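PDB 6HBS: aminopentol aminotransferase from Sphingopyxis macrogoltabida, which transfers the amino group of aminopentol (hydrolysed fumonisin B1) to pyruvate with pyridoxal phosphate as cofactor, giving 2-keto-HFB1 and L-alanine in fumonisin degradation. Local coordinates for residues V127-H132 against D188-F193; E34-F39 against I47-E52; E326-R331 against E391-T396. All coordinates share one frame; numbering follows the deposited sequence.

Contact 1: V127-H132 against D188-F193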
# COMPACT_ATOMS: atom_id res chain seq x y z
N VAL A 127 1.33 -11.35 -11.68
CA VAL A 127 1.78 -12.61 -11.11
C VAL A 127 0.72 -13.70 -11.29
O VAL A 127 1.05 -14.82 -11.72
CB VAL A 127 2.22 -12.42 -9.64
CG1 VAL A 127 2.54 -13.75 -8.98
CG2 VAL A 127 3.40 -11.48 -9.54
N LEU A 128 -0.55 -13.39 -11.00
CA LEU A 128 -1.67 -14.31 -11.22
C LEU A 128 -1.64 -14.84 -12.66
O LEU A 128 -1.77 -16.04 -12.87
CB LEU A 128 -2.99 -13.60 -10.93
CG LEU A 128 -4.23 -14.48 -10.74
CD1 LEU A 128 -5.30 -13.69 -9.98
CD2 LEU A 128 -4.83 -14.94 -12.06
N ALA A 129 -1.52 -13.93 -13.65
CA ALA A 129 -1.61 -14.32 -15.06
C ALA A 129 -0.48 -15.30 -15.44
O ALA A 129 -0.74 -16.26 -16.17
CB ALA A 129 -1.63 -13.11 -15.95
N ARG A 130 0.73 -15.07 -14.92
CA ARG A 130 1.86 -15.94 -15.15
C ARG A 130 1.60 -17.30 -14.49
O ARG A 130 1.83 -18.33 -15.13
CB ARG A 130 3.14 -15.28 -14.65
CG ARG A 130 3.58 -14.09 -15.48
CD ARG A 130 4.80 -13.37 -14.94
NE ARG A 130 5.32 -12.51 -16.00
CZ ARG A 130 6.11 -11.47 -15.80
NH1 ARG A 130 6.45 -11.11 -14.56
NH2 ARG A 130 6.55 -10.79 -16.85
N ALA A 131 1.10 -17.33 -13.24
CA ALA A 131 0.71 -18.58 -12.57
C ALA A 131 -0.36 -19.35 -13.36
O ALA A 131 -0.29 -20.59 -13.44
CB ALA A 131 0.23 -18.34 -11.17
N HIS A 132 -1.35 -18.63 -13.88
CA HIS A 132 -2.50 -19.19 -14.53
C HIS A 132 -2.08 -19.87 -15.83
O HIS A 132 -2.55 -20.95 -16.14
CB HIS A 132 -3.55 -18.12 -14.82
CG HIS A 132 -4.74 -18.61 -15.59
ND1 HIS A 132 -5.81 -19.21 -14.98
CD2 HIS A 132 -5.03 -18.56 -16.91
CE1 HIS A 132 -6.72 -19.51 -15.90
NE2 HIS A 132 -6.26 -19.14 -17.10
N ASP A 188 3.42 -17.39 -25.78
CA ASP A 188 3.99 -17.06 -24.47
C ASP A 188 3.26 -15.88 -23.82
O ASP A 188 3.85 -15.23 -22.96
CB ASP A 188 5.48 -16.75 -24.57
CG ASP A 188 6.16 -16.61 -23.22
OD1 ASP A 188 5.89 -17.44 -22.32
OD2 ASP A 188 6.93 -15.67 -23.07
N ILE A 189 2.03 -15.56 -24.24
CA ILE A 189 1.36 -14.37 -23.64
C ILE A 189 0.58 -14.82 -22.39
O ILE A 189 -0.33 -15.64 -22.44
CB ILE A 189 0.44 -13.62 -24.62
CG1 ILE A 189 1.17 -13.24 -25.92
CG2 ILE A 189 -0.18 -12.40 -23.92
CD1 ILE A 189 2.41 -12.43 -25.71
N ALA A 190 0.96 -14.23 -21.26
CA ALA A 190 0.29 -14.50 -19.98
C ALA A 190 -0.94 -13.60 -19.84
O ALA A 190 -2.00 -14.02 -19.38
CB ALA A 190 1.26 -14.29 -18.86
N ALA A 191 -0.79 -12.33 -20.26
CA ALA A 191 -1.85 -11.35 -20.15
C ALA A 191 -1.64 -10.15 -21.06
O ALA A 191 -0.50 -9.83 -21.44
CB ALA A 191 -1.93 -10.89 -18.72
N VAL A 192 -2.76 -9.48 -21.35
CA VAL A 192 -2.85 -8.13 -21.93
C VAL A 192 -3.41 -7.19 -20.86
O VAL A 192 -4.53 -7.40 -20.35
CB VAL A 192 -3.81 -8.12 -23.13
CG1 VAL A 192 -4.10 -6.69 -23.59
CG2 VAL A 192 -3.32 -8.96 -24.29
N PHE A 193 -2.67 -6.14 -20.54
CA PHE A 193 -3.15 -5.05 -19.71
C PHE A 193 -3.60 -3.92 -20.64
O PHE A 193 -2.85 -3.54 -21.58
CB PHE A 193 -2.05 -4.50 -18.80
CG PHE A 193 -1.77 -5.30 -17.56
CD1 PHE A 193 -1.26 -6.58 -17.64
CD2 PHE A 193 -2.02 -4.76 -16.30
CE1 PHE A 193 -1.00 -7.31 -16.49
CE2 PHE A 193 -1.75 -5.49 -15.16
CZ PHE A 193 -1.25 -6.77 -15.24

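Contact 2: E34-F39 against I47-E52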
# COMPACT_ATOMS: atom_id res chain seq x y z
N GLU A 34 3.69 28.92 -8.65
CA GLU A 34 2.51 29.40 -7.94
C GLU A 34 1.72 28.24 -7.31
O GLU A 34 0.91 28.47 -6.42
CB GLU A 34 1.59 30.17 -8.89
CG GLU A 34 2.21 31.46 -9.40
CD GLU A 34 2.88 31.41 -10.75
OE1 GLU A 34 3.33 30.32 -11.17
OE2 GLU A 34 2.95 32.47 -11.39
N PHE A 35 1.87 27.02 -7.83
CA PHE A 35 1.12 25.87 -7.34
C PHE A 35 1.56 25.57 -5.91
O PHE A 35 2.75 25.39 -5.66
CB PHE A 35 1.25 24.67 -8.27
CG PHE A 35 0.30 24.71 -9.44
CD1 PHE A 35 0.59 25.45 -10.57
CD2 PHE A 35 -0.92 24.06 -9.37
CE1 PHE A 35 -0.31 25.52 -11.63
CE2 PHE A 35 -1.84 24.13 -10.42
CZ PHE A 35 -1.52 24.87 -11.55
N PRO A 36 0.63 25.55 -4.94
CA PRO A 36 0.95 25.11 -3.57
C PRO A 36 1.24 23.59 -3.49
O PRO A 36 0.57 22.79 -4.15
CB PRO A 36 -0.32 25.45 -2.79
CG PRO A 36 -1.42 25.35 -3.82
CD PRO A 36 -0.79 25.86 -5.10
N GLN A 37 2.25 23.25 -2.69
CA GLN A 37 2.63 21.84 -2.42
C GLN A 37 1.83 21.26 -1.25
O GLN A 37 1.35 20.12 -1.34
CB GLN A 37 4.13 21.74 -2.12
CG GLN A 37 4.57 20.29 -1.89
CD GLN A 37 4.40 19.39 -3.08
OE1 GLN A 37 5.34 19.20 -3.86
NE2 GLN A 37 3.21 18.81 -3.24
N PHE A 38 1.65 22.03 -0.17
CA PHE A 38 1.10 21.58 1.09
C PHE A 38 -0.26 22.22 1.37
O PHE A 38 -0.41 23.41 1.23
CB PHE A 38 2.09 21.91 2.21
CG PHE A 38 3.36 21.12 2.10
CD1 PHE A 38 3.35 19.76 2.38
CD2 PHE A 38 4.52 21.71 1.64
CE1 PHE A 38 4.50 19.01 2.26
CE2 PHE A 38 5.68 20.95 1.50
CZ PHE A 38 5.66 19.61 1.83
N PHE A 39 -1.21 21.41 1.85
CA PHE A 39 -2.60 21.82 2.10
C PHE A 39 -2.96 21.70 3.59
O PHE A 39 -2.23 21.09 4.38
CB PHE A 39 -3.54 21.01 1.22
CG PHE A 39 -3.29 21.27 -0.23
CD1 PHE A 39 -2.26 20.63 -0.90
CD2 PHE A 39 -4.06 22.20 -0.92
CE1 PHE A 39 -2.02 20.91 -2.24
CE2 PHE A 39 -3.80 22.48 -2.26
CZ PHE A 39 -2.80 21.83 -2.92
N ILE A 47 -10.35 22.42 -1.75
CA ILE A 47 -9.17 22.26 -0.90
C ILE A 47 -8.71 23.66 -0.50
O ILE A 47 -8.94 24.61 -1.24
CB ILE A 47 -8.03 21.52 -1.63
CG1 ILE A 47 -7.58 22.27 -2.89
CG2 ILE A 47 -8.45 20.10 -1.92
CD1 ILE A 47 -6.68 21.45 -3.83
N TRP A 48 -8.02 23.74 0.64
CA TRP A 48 -7.37 24.95 1.13
C TRP A 48 -5.89 24.67 1.34
O TRP A 48 -5.54 23.65 1.96
CB TRP A 48 -7.99 25.39 2.46
CG TRP A 48 -9.37 25.98 2.39
CD1 TRP A 48 -9.66 27.31 2.50
CD2 TRP A 48 -10.64 25.30 2.28
NE1 TRP A 48 -11.01 27.51 2.43
CE2 TRP A 48 -11.64 26.30 2.29
CE3 TRP A 48 -11.03 23.98 2.12
CZ2 TRP A 48 -12.99 26.01 2.15
CZ3 TRP A 48 -12.37 23.68 1.99
CH2 TRP A 48 -13.34 24.69 2.01
N ASP A 49 -5.03 25.55 0.82
CA ASP A 49 -3.60 25.42 0.95
C ASP A 49 -3.20 25.82 2.38
O ASP A 49 -4.09 26.19 3.20
CB ASP A 49 -2.87 26.19 -0.14
CG ASP A 49 -3.02 27.71 -0.13
OD1 ASP A 49 -3.39 28.29 0.94
OD2 ASP A 49 -2.76 28.28 -1.18
N ALA A 50 -1.90 25.71 2.69
CA ALA A 50 -1.38 25.98 4.05
C ALA A 50 -1.72 27.43 4.48
O ALA A 50 -1.79 27.69 5.66
CB ALA A 50 0.10 25.77 4.10
N ASP A 51 -1.85 28.35 3.52
CA ASP A 51 -2.11 29.79 3.78
C ASP A 51 -3.60 30.11 3.69
O ASP A 51 -3.96 31.28 3.61
CB ASP A 51 -1.26 30.66 2.84
CG ASP A 51 0.21 30.65 3.20
OD1 ASP A 51 0.57 31.26 4.22
OD2 ASP A 51 1.00 29.97 2.49
N GLU A 52 -4.44 29.08 3.72
CA GLU A 52 -5.90 29.15 3.83
C GLU A 52 -6.55 29.74 2.57
O GLU A 52 -7.69 30.22 2.63
CB GLU A 52 -6.31 29.94 5.07
CG GLU A 52 -7.61 29.43 5.67
CD GLU A 52 -7.53 28.04 6.28
OE1 GLU A 52 -6.42 27.50 6.37
OE2 GLU A 52 -8.57 27.49 6.64

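Contact 3: E326-R331 against E391-T396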
# COMPACT_ATOMS: atom_id res chain seq x y z
N GLU A 326 -15.20 25.78 -24.17
CA GLU A 326 -15.23 25.85 -25.62
C GLU A 326 -15.62 27.28 -26.02
O GLU A 326 -14.92 27.95 -26.83
CB GLU A 326 -16.18 24.77 -26.14
CG GLU A 326 -16.55 24.90 -27.61
CD GLU A 326 -15.38 24.76 -28.55
OE1 GLU A 326 -15.34 25.49 -29.60
OE2 GLU A 326 -14.47 23.98 -28.21
N ALA A 327 -16.70 27.77 -25.40
CA ALA A 327 -17.25 29.12 -25.75
C ALA A 327 -16.20 30.19 -25.42
O ALA A 327 -15.88 31.05 -26.24
CB ALA A 327 -18.58 29.37 -25.07
N GLN A 328 -15.58 30.08 -24.24
CA GLN A 328 -14.58 31.09 -23.84
C GLN A 328 -13.35 31.08 -24.75
O GLN A 328 -12.82 32.14 -25.03
CB GLN A 328 -14.10 30.86 -22.41
CG GLN A 328 -15.12 31.28 -21.37
CD GLN A 328 -14.64 30.98 -19.97
OE1 GLN A 328 -13.53 30.49 -19.73
NE2 GLN A 328 -15.48 31.34 -19.02
N SER A 329 -12.91 29.89 -25.17
CA SER A 329 -11.73 29.72 -26.04
C SER A 329 -11.96 30.39 -27.41
O SER A 329 -11.10 31.09 -27.88
CB SER A 329 -11.33 28.28 -26.20
OG SER A 329 -12.22 27.57 -27.05
N GLN A 330 -13.12 30.16 -28.02
CA GLN A 330 -13.48 30.83 -29.28
C GLN A 330 -13.47 32.36 -29.10
O GLN A 330 -12.94 33.07 -29.95
CB GLN A 330 -14.82 30.30 -29.78
CG GLN A 330 -14.71 28.96 -30.49
CD GLN A 330 -15.78 28.77 -31.54
OE1 GLN A 330 -15.91 29.58 -32.47
NE2 GLN A 330 -16.56 27.69 -31.42
N ARG A 331 -14.01 32.86 -27.97
CA ARG A 331 -14.20 34.28 -27.69
C ARG A 331 -12.85 35.00 -27.54
O ARG A 331 -12.72 36.16 -27.91
CB ARG A 331 -15.05 34.44 -26.42
CG ARG A 331 -15.44 35.88 -26.11
CD ARG A 331 -16.32 36.02 -24.87
NE ARG A 331 -15.54 36.12 -23.64
CZ ARG A 331 -14.80 37.17 -23.30
NH1 ARG A 331 -14.68 38.21 -24.11
NH2 ARG A 331 -14.17 37.18 -22.13
N GLU A 391 -18.59 29.63 -11.03
CA GLU A 391 -17.46 30.36 -10.46
C GLU A 391 -16.15 29.92 -11.12
O GLU A 391 -15.22 30.73 -11.29
CB GLU A 391 -17.40 30.19 -8.94
CG GLU A 391 -18.35 31.12 -8.19
CD GLU A 391 -18.24 32.59 -8.59
OE1 GLU A 391 -17.15 33.18 -8.42
OE2 GLU A 391 -19.22 33.12 -9.14
N THR A 392 -16.07 28.64 -11.51
CA THR A 392 -14.87 28.17 -12.21
C THR A 392 -14.67 29.00 -13.49
O THR A 392 -13.58 29.45 -13.82
CB THR A 392 -14.99 26.67 -12.47
OG1 THR A 392 -14.98 26.02 -11.19
CG2 THR A 392 -13.88 26.17 -13.36
N LEU A 393 -15.77 29.15 -14.22
CA LEU A 393 -15.77 29.75 -15.55
C LEU A 393 -15.50 31.25 -15.46
O LEU A 393 -14.88 31.79 -16.37
CB LEU A 393 -17.08 29.43 -16.28
CG LEU A 393 -17.21 28.00 -16.79
CD1 LEU A 393 -18.66 27.72 -17.19
CD2 LEU A 393 -16.28 27.70 -17.96
N GLU A 394 -15.83 31.91 -14.34
CA GLU A 394 -15.38 33.29 -14.13
C GLU A 394 -13.85 33.34 -13.99
O GLU A 394 -13.20 34.24 -14.51
CB GLU A 394 -16.01 33.92 -12.88
CG GLU A 394 -17.51 33.74 -12.78
CD GLU A 394 -18.40 34.96 -12.97
OE1 GLU A 394 -19.49 35.00 -12.34
OE2 GLU A 394 -18.02 35.85 -13.76
N ALA A 395 -13.28 32.35 -13.29
CA ALA A 395 -11.83 32.28 -13.08
C ALA A 395 -11.11 31.99 -14.40
O ALA A 395 -10.07 32.58 -14.69
CB ALA A 395 -11.51 31.23 -12.05
N THR A 396 -11.68 31.07 -15.18
CA THR A 396 -11.04 30.64 -16.42
C THR A 396 -11.10 31.78 -17.44
O THR A 396 -10.19 31.93 -18.26
CB THR A 396 -11.65 29.35 -16.97
OG1 THR A 396 -13.05 29.48 -17.21
CG2 THR A 396 -11.39 28.17 -16.06

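Contact 1: V127-H132 against D188-F193
Ala129 presses its single methyl into the backbone of strand 189-194 where Ala190 passes into Ala191. Its CB meets Ala191 CB at 3.6 Å and lies equally close, 3.6 Å, to Ala190 O. Ala190 returns the approach, setting its own CB 3.9 Å from Ala129 O, so each small residue touches the main chain of the other segment. This is the tight part: with three alanines at the crossing, the axes of helix 127-132 and strand 189-193 come to 6.9 Å, running roughly antiparallel, at 148°. Leu226, on the adjacent strand, borders the same methyl of Ala129.

The other side is looser. Arg130 adds little more than CG, 4.1 Å from Ala190 CB. Its CG lies anti to the carbonyl carbon (chi1 -70°), and the extended chain carries the guanidinium on to Lys136 O, bound by NE. The helix face turned from the strand, with the partly exposed Ala131, packs on Ala157 of the second subunit.

The helix covers the central sheet of the large domain of a fold-type I aminotransferase, its N-terminal end beginning at the cofactor-binding residues Gly118 and Ser119. No hydrogen bond crosses between the segments; their direct contact is van der Waals packing, made possible by the smallness of alanine.

Contact 2: E34-F39 against I47-E52
Phe39 turns its ring along the start of segment 47-52, meeting three successive residues. Ile47 crosses it obliquely, the end methyl CD1 reaching Phe39 CE2 at 3.4 Å. Trp48 O comes to the ring's edge, near its plane, 3.5 Å from Phe39 CD2, where the slightly positive ring hydrogens suit a carbonyl oxygen. The ring lies there because CG is anti to the carbonyl carbon (chi1 -63°). Asp49 pairs with Phe39 as a non-hydrogen-bonded antiparallel pair, CA to CA 3.9 Å, and their side chains diverge.

Asp49 instead meets Pro36 at about a right angle, CB to CB 3.8 Å. Its OD2 bonds Tyr55 OH, while OD1 accepts from Gln53 N and weakly from Asp51 N, which suits an aspartate at the first position of the type I turn Asp49-Glu52. Ala50, whose methyl fits against Gln7 and Leu10 of helix 5-17, donates its N to Phe38 O (3.1 Å, bent to 135°).

Gly90 and Thr89 of the second subunit pack on Phe39 and Ile47, respectively. An alanine in place of Phe39 removes the ring, and this is likely to open a gap beside Ile47 CD1 and Gly90 of the second subunit. The chemistry is divided: apolar contact beside the dimer interface, Asp49's carboxylate bracing the turn, and the Ala50-Phe38 bond tying it to segment 34-39.

Contact 3: E326-R331 against E391-T396
Gln328 NE2 donates to Leu393 O at 2.8 Å, fairly straight at 155°, though it arrives from above the carbonyl plane. At the other end of the same amide, OE1 lies beside Thr396 OG1 at 2.8 Å. Thr396 holds OG1 between its backbone N and carbonyl carbon (chi1 58°), a position that turns the hydroxyl to the amide. Glutamine suits the site because one flat group offers a donor and an acceptor side by side, and its chain, extended beyond CG, is long enough to span segments whose nearest CA atoms, those of Gln328 and Thr396, are 8.2 Å apart.

Further out, Leu393 lies against the amide: its CB is 3.7 Å and its CD2 3.9 Å from Gln328 NE2. Thr396 crosses Gln328 at about a right angle.

Leu321 and Leu325 of helix 310-332 pack on Leu393, and Leu325 also on Thr396, while a salt bridge from Arg331 to Asp397 joins the same two helices. Helix 310-332 has Leu336 of strand 336-339 beside Ser329, and helix 386-405 rests on Val370 of strand 370-371 through Thr392 and Ala395.

From the N terminus the chain first makes contact 2, which closes a short loop round the hairpin of strands 39-43 and 46-49. Contact 1 comes next: after 55 intervening residues strand 189-194 of the seven-stranded sheet returns to lie against helix 118-133. Last is contact 3, which joins helices 310-332 and 386-405 across 59 residues. The three follow in series; none nests within or crosses another. Contact 1 lies on the opposite side of the chain's centre from the other two, its centre about 43 Å from that of contact 2. Contacts 2 and 3 are closer, about 24 Å between centres, without touching. Contacts 1 and 2 both also meet the second subunit.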